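Local coordinates for mandelate racemase/muconate lactonizing enzyme/Enolase superfamily (PDB 2HZG), which belongs to the enolase superfamily, with an enolase-type N-terminal domain and a TIM-barrel domain that binds a sodium ion through acidic side chains, at residues Phe142-Pro146 with Ala180-Met184; Leu196-Gln202 with Val223-Pro229. One frame throughout, in Å; residues are numbered along the deposited sequence.

Contact 1: residues Phe142-Pro146 with Ala180-Met184; sequences FGDTP and ADQIM
Residues Phe142-Pro146 approach the helical turn Ala180-Met184 most closely where Pro146 meets Gln182, their CA atoms 4.6 Å apart. Phe142-Thr145 form an irregular loop that ends at Thr145, the N-cap of helix 146-158; 180-184 is interior to helix 176-190, with Met184 N bonded to Ala180 O. On the helix side Gln182 buries most of the surface, 108 Å². Its chain bends at chi2 (-78°), carrying the amide to the loop, where Gln182 NE2 donates to Gly143 O at 2.9 Å. This bond is bent, 134° at the hydrogen, and the donor stands above the carbonyl plane. Strand 135-141 with helix 146-158, and strand 163-167 with helix 176-190, are successive beta/alpha units of the TIM barrel; the amide ties the turn between the first strand and helix to the second helix. Gln182 OE1 is engaged by Thr149 OG1, which also bonds Gly143 N, so both amide ends are held. Phe142 and Gln182 run past each other in opposite senses, with ring and amide planes 74° apart and Phe142 CD1 3.5 Å from Gln182 OE1. Phe142 CZ lies 4.2 Å from Ile183 CG1. Toward the outside, Pro146 CG rests on Asp181 CB at 3.8 Å.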
ATOM      1  N   PHE A 142       4.864  20.527  16.053  1.00 15.38           N
ATOM      2  CA  PHE A 142       5.880  21.563  16.229  1.00 16.02           C
ATOM      3  C   PHE A 142       5.415  22.887  15.622  1.00 16.48           C
ATOM      4  O   PHE A 142       4.902  22.909  14.500  1.00 16.65           O
ATOM      5  CB  PHE A 142       7.204  21.159  15.555  1.00 15.65           C
ATOM      6  CG  PHE A 142       8.030  20.210  16.363  1.00 15.54           C
ATOM      7  CD1 PHE A 142       8.721  20.663  17.492  1.00 12.86           C
ATOM      8  CD2 PHE A 142       8.145  18.866  15.987  1.00 13.41           C
ATOM      9  CE1 PHE A 142       9.489  19.806  18.253  1.00 12.42           C
ATOM     10  CE2 PHE A 142       8.934  17.995  16.729  1.00 11.37           C
ATOM     11  CZ  PHE A 142       9.605  18.463  17.878  1.00 12.69           C
ATOM     12  N   GLY A 143       5.602  23.987  16.367  1.00 17.12           N
ATOM     13  CA  GLY A 143       5.397  25.324  15.832  1.00 17.41           C
ATOM     14  C   GLY A 143       6.441  25.633  14.778  1.00 18.65           C
ATOM     15  O   GLY A 143       7.468  24.959  14.695  1.00 19.00           O
ATOM     16  N   ASP A 144       6.183  26.647  13.965  1.00 19.22           N
ATOM     17  CA  ASP A 144       7.123  27.072  12.938  1.00 20.62           C
ATOM     18  C   ASP A 144       8.382  27.707  13.535  1.00 20.54           C
ATOM     19  O   ASP A 144       9.411  27.795  12.862  1.00 20.81           O
ATOM     20  CB  ASP A 144       6.444  28.024  11.939  1.00 21.36           C
ATOM     21  CG  ASP A 144       5.364  27.318  11.092  1.00 25.66           C
ATOM     22  OD1 ASP A 144       5.249  26.067  11.170  1.00 27.78           O
ATOM     23  OD2 ASP A 144       4.636  28.016  10.341  1.00 29.64           O
ATOM     24  N   THR A 145       8.309  28.137  14.795  1.00 19.72           N
ATOM     25  CA  THR A 145       9.479  28.679  15.487  1.00 19.49           C
ATOM     26  C   THR A 145       9.538  27.964  16.819  1.00 18.94           C
ATOM     27  O   THR A 145       8.519  27.427  17.275  1.00 18.86           O
ATOM     28  CB  THR A 145       9.368  30.212  15.737  1.00 19.84           C
ATOM     29  OG1 THR A 145       8.229  30.463  16.560  1.00 19.00           O
ATOM     30  CG2 THR A 145       9.212  30.998  14.420  1.00 19.49           C
ATOM     31  N   PRO A 146      10.727  27.915  17.438  1.00 18.55           N
ATOM     32  CA  PRO A 146      10.842  27.319  18.760  1.00 18.22           C
ATOM     33  C   PRO A 146       9.951  27.930  19.849  1.00 18.16           C
ATOM     34  O   PRO A 146       9.462  27.191  20.709  1.00 18.27           O
ATOM     35  CB  PRO A 146      12.328  27.511  19.087  1.00 18.23           C
ATOM     36  CG  PRO A 146      12.983  27.491  17.758  1.00 17.34           C
ATOM     37  CD  PRO A 146      12.052  28.304  16.919  1.00 18.83           C
ATOM     38  N   ALA A 180      17.412  20.982  17.359  1.00 18.29           N
ATOM     39  CA  ALA A 180      17.777  21.145  18.766  1.00 18.20           C
ATOM     40  C   ALA A 180      17.011  22.295  19.434  1.00 18.29           C
ATOM     41  O   ALA A 180      16.504  22.127  20.534  1.00 19.67           O
ATOM     42  CB  ALA A 180      19.322  21.313  18.938  1.00 18.48           C
ATOM     43  N   ASP A 181      16.904  23.429  18.750  1.00 18.34           N
ATOM     44  CA  ASP A 181      16.180  24.599  19.256  1.00 18.43           C
ATOM     45  C   ASP A 181      14.702  24.259  19.517  1.00 18.13           C
ATOM     46  O   ASP A 181      14.150  24.610  20.550  1.00 17.83           O
ATOM     47  CB  ASP A 181      16.288  25.747  18.260  1.00 18.16           C
ATOM     48  CG  ASP A 181      17.686  26.412  18.254  1.00 21.12           C
ATOM     49  OD1 ASP A 181      18.500  26.156  19.165  1.00 22.85           O
ATOM     50  OD2 ASP A 181      17.958  27.177  17.314  1.00 23.63           O
ATOM     51  N   GLN A 182      14.097  23.535  18.577  1.00 17.52           N
ATOM     52  CA  GLN A 182      12.702  23.106  18.681  1.00 17.41           C
ATOM     53  C   GLN A 182      12.479  22.145  19.847  1.00 17.02           C
ATOM     54  O   GLN A 182      11.541  22.303  20.624  1.00 17.49           O
ATOM     55  CB  GLN A 182      12.260  22.448  17.363  1.00 16.69           C
ATOM     56  CG  GLN A 182      12.019  23.414  16.233  1.00 16.32           C
ATOM     57  CD  GLN A 182      10.664  24.133  16.349  1.00 18.31           C
ATOM     58  OE1 GLN A 182       9.945  23.968  17.330  1.00 18.06           O
ATOM     59  NE2 GLN A 182      10.327  24.922  15.349  1.00 15.90           N
ATOM     60  N   ILE A 183      13.340  21.141  19.948  1.00 17.27           N
ATOM     61  CA  ILE A 183      13.197  20.075  20.934  1.00 17.40           C
ATOM     62  C   ILE A 183      13.455  20.603  22.344  1.00 18.10           C
ATOM     63  O   ILE A 183      12.740  20.261  23.287  1.00 16.81           O
ATOM     64  CB  ILE A 183      14.120  18.867  20.558  1.00 17.20           C
ATOM     65  CG1 ILE A 183      13.598  18.187  19.266  1.00 17.82           C
ATOM     66  CG2 ILE A 183      14.208  17.853  21.684  1.00 16.54           C
ATOM     67  CD1 ILE A 183      14.620  17.261  18.562  1.00 18.62           C
ATOM     68  N   MET A 184      14.481  21.445  22.473  1.00 18.72           N
ATOM     69  CA  MET A 184      14.786  22.098  23.754  1.00 19.92           C
ATOM     70  C   MET A 184      13.673  23.037  24.204  1.00 19.08           C
ATOM     71  O   MET A 184      13.359  23.094  25.389  1.00 20.00           O
ATOM     72  CB  MET A 184      16.116  22.838  23.669  1.00 20.45           C
ATOM     73  CG  MET A 184      17.330  21.910  23.549  1.00 25.29           C
ATOM     74  SD  MET A 184      17.391  20.688  24.878  1.00 36.84           S
ATOM     75  CE  MET A 184      18.198  19.342  24.007  1.00 35.40           C
TER

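Contact 2: residues Leu196-Gln202 with Val223-Pro229; sequences LMVDVGQ and VLWLEEP. With NA (sodium ion), chain C.
Two adjacent parallel strands of the TIM barrel, 195-199 and 225-227, meet here and deliver metal ligands from their C-terminal ends. The local axes are 23° from parallel, and Val198-Leu226 and Asp199-Glu227 are bridge pairs. The backbone alternates donors across the pair: Leu224 N to Leu196 O, Val198 N to Trp225 O, Glu227 N to Val198 O (2.7 Å), then Val200 N to Glu227 O. Gln202 N to Glu228 O continues the pairing into the loops. On the side of Asp199 and Glu227, the two carboxylates stack with planes 14° apart, and Asp199 OD2 and Glu227 OE2 each bind sodium at 2.3 Å; Glu254 and three waters are the other ligands. Asp199 OD1 accepts from Gly201 N at 3.0 Å, an Asx turn. Glu227 OE1 takes the Trp225 NE1 hydrogen on its anti lone pair and also forms a salt bridge with Lys165 from strand 163-167. On the same face, nearer the strand starts, Met197 CG sits over the Trp225 six-membered ring, 3.5 Å from its centroid, and a bend at chi2 (77°) carries SD to a more distant Met-aromatic position. Beyond the strand ends, Gln202 NE2 reaches Glu228 OE1 at 3.0 Å from above the carboxylate plane. The 3.5 Å between Asp199 OD2 and Glu227 OE2 suggests that the shared cation probably offsets repulsion between the two carboxylates.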
ATOM      1  N   LEU A 196       8.327  13.531  27.183  1.00 20.08           N
ATOM      2  CA  LEU A 196       8.405  14.224  25.914  1.00 18.56           C
ATOM      3  C   LEU A 196       8.699  13.222  24.809  1.00 18.12           C
ATOM      4  O   LEU A 196       9.620  12.407  24.925  1.00 18.03           O
ATOM      5  CB  LEU A 196       9.467  15.332  25.938  1.00 17.99           C
ATOM      6  CG  LEU A 196       9.691  16.143  24.658  1.00 17.50           C
ATOM      7  CD1 LEU A 196       8.439  16.902  24.205  1.00 15.95           C
ATOM      8  CD2 LEU A 196      10.855  17.107  24.839  1.00 18.99           C
ATOM      9  N   MET A 197       7.890  13.277  23.754  1.00 17.35           N
ATOM     10  CA  MET A 197       8.070  12.413  22.602  1.00 16.74           C
ATOM     11  C   MET A 197       8.223  13.293  21.367  1.00 15.75           C
ATOM     12  O   MET A 197       7.721  14.422  21.336  1.00 14.22           O
ATOM     13  CB  MET A 197       6.900  11.446  22.451  1.00 16.77           C
ATOM     14  CG  MET A 197       6.796  10.397  23.566  1.00 20.00           C
ATOM     15  SD  MET A 197       6.116  11.013  25.145  1.00 24.99           S
ATOM     16  CE  MET A 197       4.436  11.219  24.747  1.00 22.90           C
ATOM     17  N   VAL A 198       8.935  12.768  20.368  1.00 14.92           N
ATOM     18  CA  VAL A 198       9.178  13.479  19.125  1.00 15.20           C
ATOM     19  C   VAL A 198       8.837  12.595  17.931  1.00 15.29           C
ATOM     20  O   VAL A 198       9.250  11.436  17.863  1.00 15.95           O
ATOM     21  CB  VAL A 198      10.646  13.982  19.026  1.00 15.59           C
ATOM     22  CG1 VAL A 198      10.923  14.656  17.652  1.00 14.17           C
ATOM     23  CG2 VAL A 198      10.971  14.927  20.196  1.00 15.92           C
ATOM     24  N   ASP A 199       8.077  13.164  17.006  1.00 15.00           N
ATOM     25  CA  ASP A 199       7.631  12.467  15.805  1.00 15.50           C
ATOM     26  C   ASP A 199       8.113  13.249  14.598  1.00 14.99           C
ATOM     27  O   ASP A 199       7.758  14.405  14.417  1.00 15.97           O
ATOM     28  CB  ASP A 199       6.099  12.380  15.855  1.00 15.20           C
ATOM     29  CG  ASP A 199       5.464  11.896  14.547  1.00 16.00           C
ATOM     30  OD1 ASP A 199       6.149  11.424  13.617  1.00 14.39           O
ATOM     31  OD2 ASP A 199       4.211  12.005  14.466  1.00 15.64           O
ATOM     32  N   VAL A 200       8.946  12.619  13.780  1.00 15.09           N
ATOM     33  CA  VAL A 200       9.542  13.301  12.624  1.00 14.12           C
ATOM     34  C   VAL A 200       8.917  12.983  11.261  1.00 14.69           C
ATOM     35  O   VAL A 200       9.427  13.417  10.220  1.00 13.90           O
ATOM     36  CB  VAL A 200      11.092  13.159  12.591  1.00 14.38           C
ATOM     37  CG1 VAL A 200      11.686  13.778  13.870  1.00 12.46           C
ATOM     38  CG2 VAL A 200      11.526  11.706  12.443  1.00 12.32           C
ATOM     39  N   GLY A 201       7.806  12.254  11.273  1.00 14.34           N
ATOM     40  CA  GLY A 201       7.038  12.045  10.059  1.00 14.59           C
ATOM     41  C   GLY A 201       7.819  11.511   8.865  1.00 14.57           C
ATOM     42  O   GLY A 201       7.654  12.005   7.751  1.00 14.77           O
ATOM     43  N   GLN A 202       8.678  10.525   9.101  1.00 14.51           N
ATOM     44  CA  GLN A 202       9.435   9.857   8.023  1.00 14.87           C
ATOM     45  C   GLN A 202      10.436  10.779   7.311  1.00 15.65           C
ATOM     46  O   GLN A 202      10.934  10.444   6.236  1.00 15.74           O
ATOM     47  CB  GLN A 202       8.477   9.208   7.004  1.00 15.35           C
ATOM     48  CG  GLN A 202       7.458   8.221   7.609  1.00 13.96           C
ATOM     49  CD  GLN A 202       6.667   7.477   6.521  1.00 17.32           C
ATOM     50  OE1 GLN A 202       7.045   7.492   5.346  1.00 19.38           O
ATOM     51  NE2 GLN A 202       5.550   6.889   6.896  1.00 18.25           N
ATOM     52  N   VAL A 223      14.111  12.867  25.806  1.00 17.32           N
ATOM     53  CA  VAL A 223      13.009  12.366  24.971  1.00 16.58           C
ATOM     54  C   VAL A 223      12.815  10.844  25.106  1.00 16.92           C
ATOM     55  O   VAL A 223      13.776  10.053  25.051  1.00 16.55           O
ATOM     56  CB  VAL A 223      13.178  12.813  23.495  1.00 16.42           C
ATOM     57  CG1 VAL A 223      12.068  12.233  22.592  1.00 14.07           C
ATOM     58  CG2 VAL A 223      13.178  14.342  23.402  1.00 15.01           C
ATOM     59  N   LEU A 224      11.566  10.443  25.308  1.00 16.70           N
ATOM     60  CA  LEU A 224      11.218   9.031  25.483  1.00 17.29           C
ATOM     61  C   LEU A 224      11.354   8.212  24.184  1.00 16.64           C
ATOM     62  O   LEU A 224      11.931   7.124  24.187  1.00 15.91           O
ATOM     63  CB  LEU A 224       9.795   8.905  26.056  1.00 17.75           C
ATOM     64  CG  LEU A 224       9.188   7.503  26.236  1.00 20.65           C
ATOM     65  CD1 LEU A 224       9.949   6.708  27.299  1.00 23.19           C
ATOM     66  CD2 LEU A 224       7.681   7.582  26.565  1.00 23.82           C
ATOM     67  N   TRP A 225      10.789   8.722  23.087  1.00 16.26           N
ATOM     68  CA  TRP A 225      10.871   8.014  21.835  1.00 15.68           C
ATOM     69  C   TRP A 225      10.962   8.967  20.664  1.00 15.21           C
ATOM     70  O   TRP A 225      10.559  10.143  20.742  1.00 15.52           O
ATOM     71  CB  TRP A 225       9.717   6.992  21.652  1.00 15.45           C
ATOM     72  CG  TRP A 225       8.342   7.564  21.247  1.00 16.23           C
ATOM     73  CD1 TRP A 225       8.041   8.338  20.144  1.00 16.36           C
ATOM     74  CD2 TRP A 225       7.092   7.347  21.927  1.00 15.25           C
ATOM     75  NE1 TRP A 225       6.678   8.624  20.121  1.00 15.81           N
ATOM     76  CE2 TRP A 225       6.085   8.021  21.199  1.00 13.77           C
ATOM     77  CE3 TRP A 225       6.732   6.642  23.085  1.00 14.72           C
ATOM     78  CZ2 TRP A 225       4.742   8.021  21.604  1.00 13.55           C
ATOM     79  CZ3 TRP A 225       5.410   6.637  23.476  1.00 16.06           C
ATOM     80  CH2 TRP A 225       4.427   7.319  22.731  1.00 13.80           C
ATOM     81  N   LEU A 226      11.518   8.433  19.586  1.00 14.61           N
ATOM     82  CA  LEU A 226      11.628   9.105  18.312  1.00 14.35           C
ATOM     83  C   LEU A 226      10.777   8.302  17.362  1.00 14.15           C
ATOM     84  O   LEU A 226      11.049   7.136  17.109  1.00 14.67           O
ATOM     85  CB  LEU A 226      13.090   9.125  17.848  1.00 13.73           C
ATOM     86  CG  LEU A 226      13.316   9.637  16.421  1.00 14.60           C
ATOM     87  CD1 LEU A 226      12.894  11.116  16.301  1.00 13.83           C
ATOM     88  CD2 LEU A 226      14.787   9.395  16.005  1.00 15.14           C
ATOM     89  N   GLU A 227       9.738   8.943  16.837  1.00 14.93           N
ATOM     90  CA  GLU A 227       8.688   8.272  16.079  1.00 13.89           C
ATOM     91  C   GLU A 227       8.861   8.486  14.573  1.00 13.71           C
ATOM     92  O   GLU A 227       9.190   9.587  14.124  1.00 13.44           O
ATOM     93  CB  GLU A 227       7.334   8.788  16.578  1.00 14.48           C
ATOM     94  CG  GLU A 227       6.113   8.316  15.824  1.00 14.04           C
ATOM     95  CD  GLU A 227       4.825   8.735  16.510  1.00 16.04           C
ATOM     96  OE1 GLU A 227       4.817   8.944  17.744  1.00 15.13           O
ATOM     97  OE2 GLU A 227       3.796   8.811  15.809  1.00 19.31           O
ATOM     98  N   GLU A 228       8.679   7.410  13.810  1.00 13.93           N
ATOM     99  CA  GLU A 228       8.746   7.455  12.342  1.00 15.35           C
ATOM    100  C   GLU A 228       9.992   8.159  11.794  1.00 14.62           C
ATOM    101  O   GLU A 228       9.860   9.099  11.003  1.00 14.40           O
ATOM    102  CB  GLU A 228       7.486   8.133  11.764  1.00 15.65           C
ATOM    103  CG  GLU A 228       6.214   7.289  11.880  1.00 19.93           C
ATOM    104  CD  GLU A 228       5.365   7.364  10.614  1.00 24.33           C
ATOM    105  OE1 GLU A 228       5.306   6.327   9.871  1.00 22.97           O
ATOM    106  OE2 GLU A 228       4.799   8.470  10.344  1.00 22.23           O
ATOM    107  N   PRO A 229      11.207   7.729  12.214  1.00 14.77           N
ATOM    108  CA  PRO A 229      12.377   8.450  11.650  1.00 15.16           C
ATOM    109  C   PRO A 229      12.508   8.308  10.118  1.00 14.90           C
ATOM    110  O   PRO A 229      13.063   9.183   9.473  1.00 14.56           O
ATOM    111  CB  PRO A 229      13.588   7.788  12.348  1.00 14.85           C
ATOM    112  CG  PRO A 229      13.057   6.416  12.800  1.00 14.76           C
ATOM    113  CD  PRO A 229      11.599   6.637  13.135  1.00 14.26           C
TER
HETATM  114 NA    NA C1101       2.827  10.147  14.144  1.00 22.84          NA
HETATM  115  O   HOH W   1       4.649  10.286  11.964  1.00 18.20           O
HETATM  116  O   HOH W   2       1.339  11.088  12.424  1.00 18.95           O
HETATM  117  O   HOH W   3       1.022  11.150  15.671  1.00 19.08           O

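In the fold
Contact 1 precedes contact 2 in the chain, and their centres lie 13 Å apart on the same side of the chain's centre. Helix 176-190, which supplies 180-184, leads directly into strand 195-199. The contacts meet through apolar side chains: Ile183 CG2 lies 4.0 Å from Val223 CG2, while Phe142 CE2 is 4.0 Å from Val198 CG1. Ile183 thus packs a helix of the outer layer against the strand pair, on the side bearing Val198 rather than Asp199. Contact 2 supplies two of the three protein ligands of the sodium, Asp199 and Glu227, at the C-terminal ends of its strands; contact 1 supplies none, the nearest atom of the Phe142 side chain being about 10 Å from that ion.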